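Local coordinates for beta-1,4-mannanase (Aplysia kurodai, PDB 3VUP), which probably hydrolyses internal beta-1,4-mannosidic bonds of dietary mannan in the digestive fluid of the sea hare, using a TIM-barrel fold, at residues A[195-198]-A[199-203]; A[42-45]-A[46-50]. All coordinates share one frame; numbering follows the deposited sequence.

Contact 1: A[195-198]-A[199-203]; sequences YLYQ and DILRF
Tyr-197 packs against Ile-200 and Leu-201 over the first turn of helix 197-214. Its CD1 atom takes both contacts, 3.9 Å from CG of Leu-201 and, in the conformer given, 3.4 Å from CG2 of Ile-200. Leu-201 CG sits at the edge of the ring, close to its plane. Ile-200 lies alongside the tyrosine. The backbone beneath is ordinary helix. Leu-201 N bonds to Tyr-197 O at 2.8 Å, and Arg-202 N bonds to Gln-198 O.

Leu-196 is the N-cap residue. Its O receives two weak bonds, from Asp-199 N and from Ile-200 N. Its N donates to a water at 2.9 Å, and the same water donates to Asp-199 OD2 at 2.7 Å. The N-cap backbone and the Asp-199 carboxylate are thus joined through water. The other oxygen, Asp-199 OD1, forms a salt bridge with Arg-202 NH2 at 3.0 Å in the conformer given; Arg-202 has a second conformer, which may differ. NH2 approaches from above the carboxylate plane, 44° out of it. In this conformer the Arg-202 chain bends at chi3 (66°) and brings its guanidinium back toward the aspartate.

A second shell fixes the tyrosine. Its ring stacks with His-239, and its OH bonds to Tyr-240 OH. Leu-201 also touches Cys-244, half of the disulfide with Cys-177, while Ile-200 reaches Ile-127 of helix 122-128. The helix start therefore has an apolar side against its neighbours and a charged side built on Asp-199. The positive end of the helix dipole would be expected to favour a negative Asp-199, and Arg-202, in this conformer, probably adds to that.

Contact 2: A[42-45]-A[46-50]; sequences NRIE and PEFKK
Ile-44 O accepts from both Phe-48 N, at 3.3 Å, and Glu-47 N, in a weak bond at 2.9 Å, while Lys-49 N bonds to Glu-45 O at 3.0 Å. Pro-46 interrupts this ladder because its nitrogen has no hydrogen to give. Its ring lies over the preceding turn, with CD 3.1 Å from Asn-42 O, and the helix is kinked here.

Ile-44 and Phe-48 form the apolar side. Ile-44 runs next to Phe-48 on the same flank. CG2 of Ile-44 meets the ring edge in plane, 3.6 Å from Phe-48 CE2. The Phe-48 ring continues onto Leu-95 and Ala-99, so helix 36-53 of the beta-alpha-beta unit between strands 18-22 and 58-65 packs here on helix 88-101.

Glu-47 folds back along the helix, bent at chi2 (-64°), and its CG comes 3.5 Å from Arg-43 O. A water donates to both Arg-43 O and Glu-47 OE2. Lys-50 NZ meets the same OE2 in a salt bridge of 2.9 Å, from above the carboxylate plane. Glu-45 extends away to Lys-101 and Tyr-102.

The water gives Arg-43 O a donor one turn before Glu-47, whose own backbone N is used by Ile-44 O. OE2 of the buried Glu-47 receives both water and lysine, which would be expected to stabilise its negative charge.

In the fold
Both contacts lie on outer helices of the eight-stranded TIM barrel, on opposite sides of the chain's centre. Their centres are 36 Å apart and their nearest atoms about 22 Å apart, so they do not touch. Contact 2 comes first in sequence, within helix 36-53 of the beta-alpha-beta unit that joins strands 18-22 and 58-65. Contact 1 opens helix 197-214, which precedes strand 220-224. Their centres lie about 17 Å (contact 1) and 20 Å (contact 2) from the chain centre. One packs where a helix begins, the other within a helix kinked at a proline. Neither contact includes a bound ligand, and both are local helix packing.

Contact 1: A[195-198]-A[199-203]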
loop_
_atom_site.group_PDB
_atom_site.type_symbol
_atom_site.label_atom_id
_atom_site.label_comp_id
_atom_site.label_asym_id
_atom_site.label_seq_id
_atom_site.Cartn_x
_atom_site.Cartn_y
_atom_site.Cartn_z
ATOM N N TYR A 195 -13.676 13.555 2.976
ATOM C CA TYR A 195 -12.717 13.806 4.060
ATOM C C TYR A 195 -11.808 15.013 3.866
ATOM O O TYR A 195 -11.460 15.385 2.739
ATOM C CB TYR A 195 -11.857 12.566 4.318
ATOM C CG TYR A 195 -12.704 11.373 4.679
ATOM C CD1 TYR A 195 -13.437 11.363 5.854
ATOM C CD2 TYR A 195 -12.802 10.273 3.834
ATOM C CE1 TYR A 195 -14.238 10.294 6.176
ATOM C CE2 TYR A 195 -13.601 9.200 4.152
ATOM C CZ TYR A 195 -14.318 9.214 5.321
ATOM O OH TYR A 195 -15.117 8.138 5.632
ATOM N N LEU A 196 -11.436 15.610 4.998
ATOM C CA LEU A 196 -10.421 16.655 5.060
ATOM C C LEU A 196 -9.068 16.060 5.449
ATOM O O LEU A 196 -8.991 15.020 6.132
ATOM C CB LEU A 196 -10.827 17.752 6.049
ATOM C CG LEU A 196 -12.079 18.566 5.704
ATOM C CD1 LEU A 196 -12.318 19.672 6.728
ATOM C CD2 LEU A 196 -11.969 19.136 4.299
ATOM N N TYR A 197 -7.999 16.720 5.013
ATOM C CA TYR A 197 -6.664 16.149 5.177
ATOM C C TYR A 197 -6.191 16.068 6.616
ATOM O O TYR A 197 -5.438 15.163 6.939
ATOM C CB TYR A 197 -5.607 16.805 4.273
ATOM C CG TYR A 197 -5.331 15.951 3.055
ATOM C CD1 TYR A 197 -4.503 14.840 3.128
ATOM C CD2 TYR A 197 -5.941 16.223 1.850
ATOM C CE1 TYR A 197 -4.277 14.029 2.015
ATOM C CE2 TYR A 197 -5.724 15.429 0.736
ATOM C CZ TYR A 197 -4.887 14.335 0.819
ATOM O OH TYR A 197 -4.692 13.557 -0.297
ATOM N N GLN A 198 -6.611 16.976 7.489
ATOM C CA GLN A 198 -6.133 16.840 8.861
ATOM C C GLN A 198 -6.580 15.494 9.452
ATOM O O GLN A 198 -5.801 14.818 10.134
ATOM C CB GLN A 198 -6.570 18.009 9.745
ATOM C CG GLN A 198 -5.930 17.983 11.129
ATOM C CD GLN A 198 -6.305 19.186 11.974
ATOM O OE1 GLN A 198 -6.942 20.120 11.493
ATOM N NE2 GLN A 198 -5.918 19.162 13.245
ATOM N N ASP A 199 -7.818 15.091 9.167
ATOM C CA ASP A 199 -8.323 13.819 9.663
ATOM C C ASP A 199 -7.579 12.633 9.058
ATOM O O ASP A 199 -7.184 11.718 9.787
ATOM C CB ASP A 199 -9.821 13.661 9.388
ATOM C CG ASP A 199 -10.683 14.558 10.248
ATOM O OD1 ASP A 199 -10.322 14.849 11.403
ATOM O OD2 ASP A 199 -11.753 14.957 9.758
ATOM N N ILE A 200 -7.391 12.619 7.739
ATOM C CA ILE A 200 -6.722 11.476 7.119
ATOM C C ILE A 200 -5.251 11.412 7.519
ATOM O O ILE A 200 -4.706 10.325 7.716
ATOM C CB ILE A 200 -6.889 11.423 5.567
ATOM C CG1 ILE A 200 -6.825 9.975 5.076
ATOM C CG2 ILE A 200 -5.837 12.262 4.849
ATOM C CD1 ILE A 200 -8.015 9.123 5.473
ATOM N N LEU A 201 -4.609 12.565 7.683
ATOM C CA LEU A 201 -3.208 12.559 8.082
ATOM C C LEU A 201 -3.033 12.094 9.527
ATOM O O LEU A 201 -2.048 11.423 9.840
ATOM C CB LEU A 201 -2.539 13.906 7.815
ATOM C CG LEU A 201 -2.419 14.290 6.342
ATOM C CD1 LEU A 201 -1.909 15.717 6.229
ATOM C CD2 LEU A 201 -1.518 13.310 5.592
ATOM N N ARG A 202 -3.966 12.443 10.410
ATOM C CA ARG A 202 -3.925 11.911 11.761
ATOM C C ARG A 202 -4.082 10.393 11.721
ATOM O O ARG A 202 -3.347 9.662 12.382
ATOM C CB ARG A 202 -5.016 12.527 12.633
ATOM C CG ARG A 202 -5.103 11.875 14.002
ATOM C CD ARG A 202 -6.234 12.442 14.851
ATOM N NE ARG A 202 -7.554 12.146 14.300
ATOM C CZ ARG A 202 -8.351 13.055 13.751
ATOM N NH1 ARG A 202 -7.966 14.322 13.672
ATOM N NH2 ARG A 202 -9.534 12.693 13.277
ATOM N N PHE A 203 -5.052 9.928 10.944
ATOM C CA PHE A 203 -5.333 8.504 10.765
ATOM C C PHE A 203 -4.073 7.758 10.340
ATOM O O PHE A 203 -3.744 6.708 10.895
ATOM C CB PHE A 203 -6.461 8.402 9.726
ATOM C CG PHE A 203 -6.853 7.004 9.306
ATOM C CD1 PHE A 203 -7.707 6.229 10.079
ATOM C CD2 PHE A 203 -6.466 6.523 8.067
ATOM C CE1 PHE A 203 -8.114 4.970 9.646
ATOM C CE2 PHE A 203 -6.863 5.271 7.633
ATOM C CZ PHE A 203 -7.688 4.495 8.416
HETATM O O HOH W 1 -12.708 14.541 7.318
#

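Contact 2: A[42-45]-A[46-50]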
loop_
_atom_site.group_PDB
_atom_site.type_symbol
_atom_site.label_atom_id
_atom_site.label_comp_id
_atom_site.label_asym_id
_atom_site.label_seq_id
_atom_site.Cartn_x
_atom_site.Cartn_y
_atom_site.Cartn_z
ATOM N N ASN A 42 -5.997 -22.428 0.009
ATOM C CA ASN A 42 -5.771 -23.319 -1.124
ATOM C C ASN A 42 -5.822 -22.607 -2.476
ATOM O O ASN A 42 -5.316 -23.123 -3.464
ATOM C CB ASN A 42 -6.729 -24.520 -1.108
ATOM C CG ASN A 42 -8.164 -24.131 -1.408
ATOM O OD1 ASN A 42 -8.630 -23.062 -1.007
ATOM N ND2 ASN A 42 -8.877 -25.004 -2.113
ATOM N N ARG A 43 -6.421 -21.420 -2.512
ATOM C CA ARG A 43 -6.403 -20.599 -3.720
ATOM C C ARG A 43 -5.335 -19.503 -3.686
ATOM O O ARG A 43 -4.815 -19.105 -4.731
ATOM C CB ARG A 43 -7.779 -19.989 -3.988
ATOM C CG ARG A 43 -8.828 -21.012 -4.391
ATOM C CD ARG A 43 -10.149 -20.341 -4.704
ATOM N NE ARG A 43 -10.796 -19.824 -3.503
ATOM C CZ ARG A 43 -11.694 -18.843 -3.498
ATOM N NH1 ARG A 43 -12.052 -18.254 -4.633
ATOM N NH2 ARG A 43 -12.229 -18.445 -2.351
ATOM N N ILE A 44 -5.007 -19.019 -2.493
ATOM C CA ILE A 44 -4.002 -17.970 -2.368
ATOM C C ILE A 44 -2.581 -18.521 -2.492
ATOM O O ILE A 44 -1.732 -17.927 -3.158
ATOM C CB ILE A 44 -4.172 -17.166 -1.067
ATOM C CG1 ILE A 44 -5.490 -16.398 -1.108
ATOM C CG2 ILE A 44 -3.000 -16.208 -0.869
ATOM C CD1 ILE A 44 -5.848 -15.730 0.193
ATOM N N GLU A 45 -2.320 -19.659 -1.863
ATOM C CA GLU A 45 -0.977 -20.229 -1.945
ATOM C C GLU A 45 -0.478 -20.444 -3.395
ATOM O O GLU A 45 0.657 -20.080 -3.704
ATOM C CB GLU A 45 -0.837 -21.491 -1.079
ATOM C CG GLU A 45 0.559 -22.074 -1.126
ATOM C CD GLU A 45 0.823 -23.104 -0.047
ATOM O OE1 GLU A 45 -0.110 -23.438 0.720
ATOM O OE2 GLU A 45 1.976 -23.581 0.024
ATOM N N PRO A 46 -1.325 -21.000 -4.290
ATOM C CA PRO A 46 -0.866 -21.126 -5.682
ATOM C C PRO A 46 -0.505 -19.791 -6.335
ATOM O O PRO A 46 0.335 -19.782 -7.233
ATOM C CB PRO A 46 -2.065 -21.760 -6.391
ATOM C CG PRO A 46 -2.723 -22.558 -5.333
ATOM C CD PRO A 46 -2.579 -21.745 -4.069
ATOM N N GLU A 47 -1.117 -18.693 -5.906
ATOM C CA GLU A 47 -0.745 -17.394 -6.449
ATOM C C GLU A 47 0.662 -16.997 -6.008
ATOM O O GLU A 47 1.405 -16.387 -6.770
ATOM C CB GLU A 47 -1.776 -16.326 -6.083
ATOM C CG GLU A 47 -3.159 -16.621 -6.638
ATOM C CD GLU A 47 -3.213 -16.608 -8.157
ATOM O OE1 GLU A 47 -2.399 -15.900 -8.793
ATOM O OE2 GLU A 47 -4.081 -17.310 -8.718
ATOM N N PHE A 48 1.030 -17.327 -4.775
ATOM C CA PHE A 48 2.409 -17.114 -4.350
ATOM C C PHE A 48 3.380 -17.973 -5.165
ATOM O O PHE A 48 4.446 -17.514 -5.568
ATOM C CB PHE A 48 2.579 -17.393 -2.856
ATOM C CG PHE A 48 2.131 -16.256 -1.976
ATOM C CD1 PHE A 48 3.020 -15.261 -1.613
ATOM C CD2 PHE A 48 0.821 -16.165 -1.527
ATOM C CE1 PHE A 48 2.623 -14.205 -0.813
ATOM C CE2 PHE A 48 0.420 -15.106 -0.719
ATOM C CZ PHE A 48 1.326 -14.132 -0.362
ATOM N N LYS A 49 3.023 -19.228 -5.400
ATOM C CA LYS A 49 3.890 -20.106 -6.176
ATOM C C LYS A 49 4.074 -19.588 -7.600
ATOM O O LYS A 49 5.197 -19.517 -8.094
ATOM C CB LYS A 49 3.346 -21.525 -6.206
ATOM C CG LYS A 49 4.244 -22.476 -6.979
ATOM C CD LYS A 49 3.704 -23.889 -6.961
ATOM C CE LYS A 49 4.751 -24.891 -7.423
ATOM N NZ LYS A 49 5.190 -24.630 -8.815
ATOM N N LYS A 50 2.977 -19.228 -8.258
ATOM C CA LYS A 50 3.058 -18.721 -9.627
ATOM C C LYS A 50 3.899 -17.453 -9.704
ATOM O O LYS A 50 4.693 -17.282 -10.632
ATOM C CB LYS A 50 1.667 -18.464 -10.204
ATOM C CG LYS A 50 0.914 -19.742 -10.511
ATOM C CD LYS A 50 -0.399 -19.480 -11.221
ATOM C CE LYS A 50 -1.390 -18.776 -10.305
ATOM N NZ LYS A 50 -2.735 -18.632 -10.940
HETATM O O HOH W 2 -5.563 -19.105 -7.364
#